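PDB 6VQ5: pheromome Binding Protein from Epiphyas postvittana, which probably binds odorants such as pheromones and carries them, as a small helical transport protein. Local coordinates for residues L43-R46 against D47-C50; V91-L94 against H95-K99; C108-A111 against L112-K116. All blocks are in the same frame, centred on the assembly; numbering follows the deposited sequence.

Interaction 1 of 3, residues L43-R46 against D47-C50; sequences LLNR and DVGC
Asn45 is the N-cap of the helix that runs on through Cys50, and Val48 is the residue it grips. Val48 N bonds to Asn45 O at 3.0 Å, with the donor 50° above the carbonyl plane. The same N-H reaches the side chain of Asn45, where Val48 N to OD1 is a weak bond of 3.4 Å. Asn45 CG sits between its backbone N and carbonyl carbon (chi1 61°), which folds OD1 back over the first turn. Two residues on, Cys50 N bonds to Arg46 O at 3.0 Å.

The packed side is apolar. Leu44 CD2 meets Val48 CG2 at 4.2 Å, and both side chains rest on helix 28-37 and on Leu112. The outer side is looser and holds the exposed Asn45, Arg46 and Asp47. Arg46 runs extended from CG to NE, and its NH1 comes obliquely to within 3.2 Å of Cys50 SG. Its NE forms a salt bridge with Asp106, while Asp47 OD1 stays 4.8 Å from Arg46 NH1.

Cys50 is disulfide-bonded to Cys108. The chemistry implies a helix start held by an N-cap, a charge pair and a covalent link, with an apolar side formed by Leu44 and Val48.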
# COMPACT_ATOMS: atom_id res chain seq x y z
N LEU A 43 2.29 -15.52 3.57
CA LEU A 43 2.08 -15.46 5.05
C LEU A 43 1.52 -14.11 5.50
O LEU A 43 1.48 -13.92 6.71
CB LEU A 43 3.43 -15.74 5.72
CG LEU A 43 3.90 -17.18 5.61
CD1 LEU A 43 5.17 -17.38 6.42
CD2 LEU A 43 2.79 -18.15 6.04
N LEU A 44 1.10 -13.23 4.58
CA LEU A 44 0.47 -11.93 4.93
C LEU A 44 -0.96 -12.19 5.43
O LEU A 44 -1.73 -12.83 4.72
CB LEU A 44 0.49 -11.01 3.71
CG LEU A 44 1.86 -10.73 3.10
CD1 LEU A 44 1.72 -9.87 1.86
CD2 LEU A 44 2.79 -10.05 4.09
N ASN A 45 -1.30 -11.71 6.63
CA ASN A 45 -2.63 -11.92 7.26
C ASN A 45 -3.40 -10.59 7.24
O ASN A 45 -2.84 -9.59 6.78
CB ASN A 45 -2.52 -12.52 8.66
CG ASN A 45 -1.75 -11.65 9.64
OD1 ASN A 45 -1.49 -10.47 9.39
ND2 ASN A 45 -1.36 -12.25 10.75
N ARG A 46 -4.64 -10.62 7.71
CA ARG A 46 -5.56 -9.46 7.73
C ARG A 46 -4.86 -8.25 8.38
O ARG A 46 -4.99 -7.13 7.85
CB ARG A 46 -6.83 -9.87 8.48
CG ARG A 46 -7.93 -8.83 8.41
CD ARG A 46 -9.16 -9.27 9.15
NE ARG A 46 -10.15 -8.20 9.14
CZ ARG A 46 -10.15 -7.16 9.97
NH1 ARG A 46 -9.22 -7.02 10.89
NH2 ARG A 46 -11.10 -6.25 9.86
N ASP A 47 -4.15 -8.46 9.49
CA ASP A 47 -3.51 -7.37 10.27
C ASP A 47 -2.58 -6.57 9.37
O ASP A 47 -2.47 -5.36 9.59
CB ASP A 47 -2.77 -7.89 11.50
CG ASP A 47 -3.68 -8.43 12.59
OD1 ASP A 47 -4.86 -8.01 12.64
OD2 ASP A 47 -3.19 -9.28 13.38
N VAL A 48 -1.91 -7.20 8.39
CA VAL A 48 -1.01 -6.47 7.45
C VAL A 48 -1.90 -5.51 6.65
O VAL A 48 -1.45 -4.37 6.37
CB VAL A 48 -0.21 -7.41 6.53
CG1 VAL A 48 0.65 -6.65 5.52
CG2 VAL A 48 0.65 -8.36 7.34
N GLY A 49 -3.10 -5.95 6.30
CA GLY A 49 -4.12 -5.09 5.68
C GLY A 49 -4.47 -3.91 6.57
O GLY A 49 -4.47 -2.79 6.07
N CYS A 50 -4.75 -4.15 7.86
CA CYS A 50 -5.11 -3.09 8.84
C CYS A 50 -3.94 -2.09 8.96
O CYS A 50 -4.19 -0.87 8.97
CB CYS A 50 -5.56 -3.70 10.17
SG CYS A 50 -7.01 -4.81 10.08

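Interaction 2 of 3, residues V91-L94 against H95-K99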
# COMPACT_ATOMS: atom_id res chain seq x y z
N VAL A 91 -0.16 5.38 -10.22
CA VAL A 91 -1.53 5.72 -9.71
C VAL A 91 -2.56 5.08 -10.66
O VAL A 91 -3.60 4.61 -10.16
CB VAL A 91 -1.72 7.24 -9.55
CG1 VAL A 91 -3.17 7.63 -9.28
CG2 VAL A 91 -0.81 7.81 -8.47
N ALA A 92 -2.27 5.04 -11.96
CA ALA A 92 -3.13 4.34 -12.95
C ALA A 92 -3.27 2.87 -12.54
O ALA A 92 -4.42 2.40 -12.44
CB ALA A 92 -2.56 4.48 -14.34
N ILE A 93 -2.15 2.20 -12.27
CA ILE A 93 -2.12 0.77 -11.83
C ILE A 93 -2.87 0.64 -10.49
O ILE A 93 -3.63 -0.33 -10.34
CB ILE A 93 -0.68 0.22 -11.78
CG1 ILE A 93 -0.23 -0.27 -13.16
CG2 ILE A 93 -0.53 -0.88 -10.74
CD1 ILE A 93 1.23 -0.00 -13.45
N LEU A 94 -2.67 1.57 -9.56
CA LEU A 94 -3.31 1.52 -8.21
C LEU A 94 -4.83 1.65 -8.38
O LEU A 94 -5.55 0.91 -7.68
CB LEU A 94 -2.74 2.63 -7.32
CG LEU A 94 -3.33 2.73 -5.91
CD1 LEU A 94 -3.06 1.45 -5.12
CD2 LEU A 94 -2.80 3.94 -5.18
N HIS A 95 -5.29 2.54 -9.26
CA HIS A 95 -6.73 2.77 -9.51
C HIS A 95 -7.36 1.49 -10.06
O HIS A 95 -8.47 1.15 -9.63
CB HIS A 95 -6.96 3.97 -10.45
CG HIS A 95 -8.41 4.31 -10.63
ND1 HIS A 95 -9.28 4.43 -9.55
CD2 HIS A 95 -9.15 4.51 -11.74
CE1 HIS A 95 -10.49 4.70 -10.00
NE2 HIS A 95 -10.44 4.76 -11.34
N GLU A 96 -6.68 0.80 -10.99
CA GLU A 96 -7.26 -0.39 -11.66
C GLU A 96 -7.41 -1.52 -10.65
O GLU A 96 -8.45 -2.18 -10.65
CB GLU A 96 -6.46 -0.75 -12.91
CG GLU A 96 -7.04 -0.13 -14.18
CD GLU A 96 -8.53 -0.39 -14.43
OE1 GLU A 96 -9.06 -1.36 -13.83
OE2 GLU A 96 -9.16 0.36 -15.21
N CYS A 97 -6.41 -1.70 -9.79
CA CYS A 97 -6.42 -2.63 -8.64
C CYS A 97 -7.61 -2.31 -7.71
O CYS A 97 -8.34 -3.26 -7.33
CB CYS A 97 -5.12 -2.52 -7.86
SG CYS A 97 -3.70 -3.25 -8.72
N GLU A 98 -7.78 -1.03 -7.37
CA GLU A 98 -8.89 -0.51 -6.53
C GLU A 98 -10.25 -0.87 -7.15
O GLU A 98 -11.11 -1.37 -6.41
CB GLU A 98 -8.74 1.00 -6.33
CG GLU A 98 -9.75 1.58 -5.37
CD GLU A 98 -9.78 3.10 -5.30
OE1 GLU A 98 -9.47 3.76 -6.32
OE2 GLU A 98 -10.11 3.61 -4.22
N LYS A 99 -10.43 -0.65 -8.45
CA LYS A 99 -11.66 -1.06 -9.18
C LYS A 99 -11.83 -2.59 -9.07
O LYS A 99 -12.94 -3.04 -8.68
CB LYS A 99 -11.63 -0.62 -10.65
CG LYS A 99 -12.05 0.82 -10.90
CD LYS A 99 -11.71 1.29 -12.30
CE LYS A 99 -12.15 0.32 -13.38
NZ LYS A 99 -12.38 1.00 -14.68
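Cys97 N bonds to Ile93 O at 3.1 Å and 169°, and the side chain of Cys97 folds back over the same carbonyl. Its SG lies anti to its own carbonyl carbon (chi1 -72°). This brings Cys97 SG to 3.3 Å from Ile93 O and 4.4 Å from Ile93 CG2. The sulfur continues into a disulfide with Cys117. Ile93 itself packs on Phe118 and Asn121 of helix 107-121.

Leu94 leads away from the following turn. Its CG is anti to the backbone N (chi1 179°), and the branch reaches Ile114 and Phe118. Its carbonyl receives Glu98 N at 3.0 Å.

The polar side chains take other shapes. His95 ND1 donates a weak bond of 3.3 Å to Glu98 OE1, which lies in plane at the ring edge. One ring face has Lys99 CG above it, offset toward the rim. Glu98 is extended beyond CG, and its OE2 accepts from Ile68 N, so both carboxylate oxygens have partners. Glu96 is bent at chi2. Glu96 OE2 and Lys99 NZ form a salt bridge at 3.3 Å, with a weak hydrogen bond in it.

The arrangement is that of an amphipathic alpha helix. A disulfide ties its inner face to the next helix, as in the all-helical, disulfide-bridged fold of insect odorant-binding proteins.

Interaction 3 of 3, residues C108-A111 against L112-K116; sequences CMKA and LEIAK
Lys110 and Ile114 lie side by side, one turn apart and pointing the same way. Lys110 CG touches Ile114 CD1 at 3.8 Å, so the aliphatic part of the lysine does the packing. Ile114 also lies against the backbone: its CG1 is 3.2 Å from Lys110 O. With CG1 anti to the carbonyl carbon (chi1 -67°), that arm turns back toward the preceding turn. The same Lys110 O accepts from Ile114 N at 2.9 Å.

Glu113 behaves in a similar way. Its CG lies 3.4 Å from Met109 O, and Glu113 N bonds to that oxygen at 3.0 Å. The chain bends at chi2, and the carboxylate forms a salt bridge of 3.2 Å from OE2 to Lys116 NZ. The Ala115 methyl sits beyond the end of the Ala111 carbonyl, with Ala115 CB 3.1 Å from Ala111 O. That oxygen accepts from Ala115 N at 2.9 Å. Leu112 N bonds to Cys108 O and completes the four i to i+4 backbone bonds.

Further out, the helix is positioned on several sides. Asp106 OD1 accepts from Met109 N near the helix start. Tyr36 OH bonds to Ala115 O. Ile104 is touched by Met109, Lys110 and Glu113. On another side, Ala111 rests on Val53 and Ala115 on Ile52, both of helix 46-58.

This is regular alpha-helical i to i+4 bonding on a helix packed among its neighbours. Such a helix, carrying disulfide cysteines, is typical of the PBP/GOBP fold.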
# COMPACT_ATOMS: atom_id res chain seq x y z
N CYS A 108 -9.77 -3.95 5.66
CA CYS A 108 -8.41 -4.48 5.96
C CYS A 108 -7.98 -5.45 4.85
O CYS A 108 -6.87 -5.28 4.29
CB CYS A 108 -8.36 -5.14 7.33
SG CYS A 108 -8.33 -3.98 8.72
N MET A 109 -8.84 -6.42 4.50
CA MET A 109 -8.60 -7.41 3.42
C MET A 109 -8.55 -6.68 2.08
O MET A 109 -7.64 -7.00 1.28
CB MET A 109 -9.66 -8.51 3.41
CG MET A 109 -9.53 -9.48 4.60
SD MET A 109 -7.92 -10.37 4.67
CE MET A 109 -7.98 -11.26 3.11
N LYS A 110 -9.44 -5.71 1.87
CA LYS A 110 -9.49 -4.88 0.64
C LYS A 110 -8.12 -4.22 0.41
O LYS A 110 -7.64 -4.24 -0.75
CB LYS A 110 -10.58 -3.83 0.72
CG LYS A 110 -10.82 -3.08 -0.59
CD LYS A 110 -12.05 -2.20 -0.62
CE LYS A 110 -11.70 -0.73 -0.75
NZ LYS A 110 -12.85 0.06 -1.25
N ALA A 111 -7.51 -3.67 1.47
CA ALA A 111 -6.22 -2.95 1.38
C ALA A 111 -5.08 -3.93 1.10
O ALA A 111 -4.17 -3.61 0.29
CB ALA A 111 -5.98 -2.16 2.65
N LEU A 112 -5.10 -5.10 1.74
CA LEU A 112 -4.05 -6.12 1.51
C LEU A 112 -4.09 -6.53 0.03
O LEU A 112 -3.03 -6.52 -0.61
CB LEU A 112 -4.27 -7.32 2.43
CG LEU A 112 -3.22 -8.41 2.34
CD1 LEU A 112 -1.84 -7.82 2.55
CD2 LEU A 112 -3.49 -9.52 3.32
N GLU A 113 -5.28 -6.83 -0.49
CA GLU A 113 -5.49 -7.27 -1.89
C GLU A 113 -5.06 -6.15 -2.85
O GLU A 113 -4.29 -6.43 -3.79
CB GLU A 113 -6.94 -7.73 -2.08
CG GLU A 113 -7.25 -9.05 -1.40
CD GLU A 113 -6.19 -10.13 -1.63
OE1 GLU A 113 -5.91 -10.43 -2.84
OE2 GLU A 113 -5.62 -10.65 -0.61
N ILE A 114 -5.52 -4.92 -2.65
CA ILE A 114 -5.10 -3.79 -3.53
C ILE A 114 -3.57 -3.68 -3.48
O ILE A 114 -2.97 -3.51 -4.55
CB ILE A 114 -5.81 -2.47 -3.17
CG1 ILE A 114 -7.31 -2.55 -3.46
CG2 ILE A 114 -5.17 -1.28 -3.87
CD1 ILE A 114 -8.14 -1.50 -2.75
N ALA A 115 -2.97 -3.78 -2.29
CA ALA A 115 -1.51 -3.61 -2.09
C ALA A 115 -0.75 -4.68 -2.88
O ALA A 115 0.30 -4.34 -3.49
CB ALA A 115 -1.17 -3.65 -0.62
N LYS A 116 -1.25 -5.92 -2.89
CA LYS A 116 -0.63 -7.07 -3.60
C LYS A 116 -0.81 -6.90 -5.12
O LYS A 116 0.17 -7.10 -5.86
CB LYS A 116 -1.28 -8.38 -3.15
CG LYS A 116 -0.91 -8.80 -1.74
CD LYS A 116 -1.17 -10.27 -1.51
CE LYS A 116 -2.63 -10.59 -1.25
NZ LYS A 116 -2.82 -12.05 -1.19

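Overall arrangement
Interaction 3 lies between the other two. Its centre is 8 Å from that of interaction 1 and 12 Å from that of interaction 2. The Cys50 SG to Cys108 SG disulfide, 2.1 Å long, joins it to interaction 1, and Asn45 O packs on Leu112 CD2 at 3.5 Å. Toward interaction 2 the link is apolar, with Leu94 CD1 3.7 Å from Ile114 CG2. Interactions 1 and 2 do not touch; their nearest atoms are about 12 Å apart. With the disulfide of Cys97, two disulfides hold helix 107-121. The ligand 2-(2-methoxyethoxy)ethanol lies by Phe12, Ile13, His80 and Ala128, none of them in these segments.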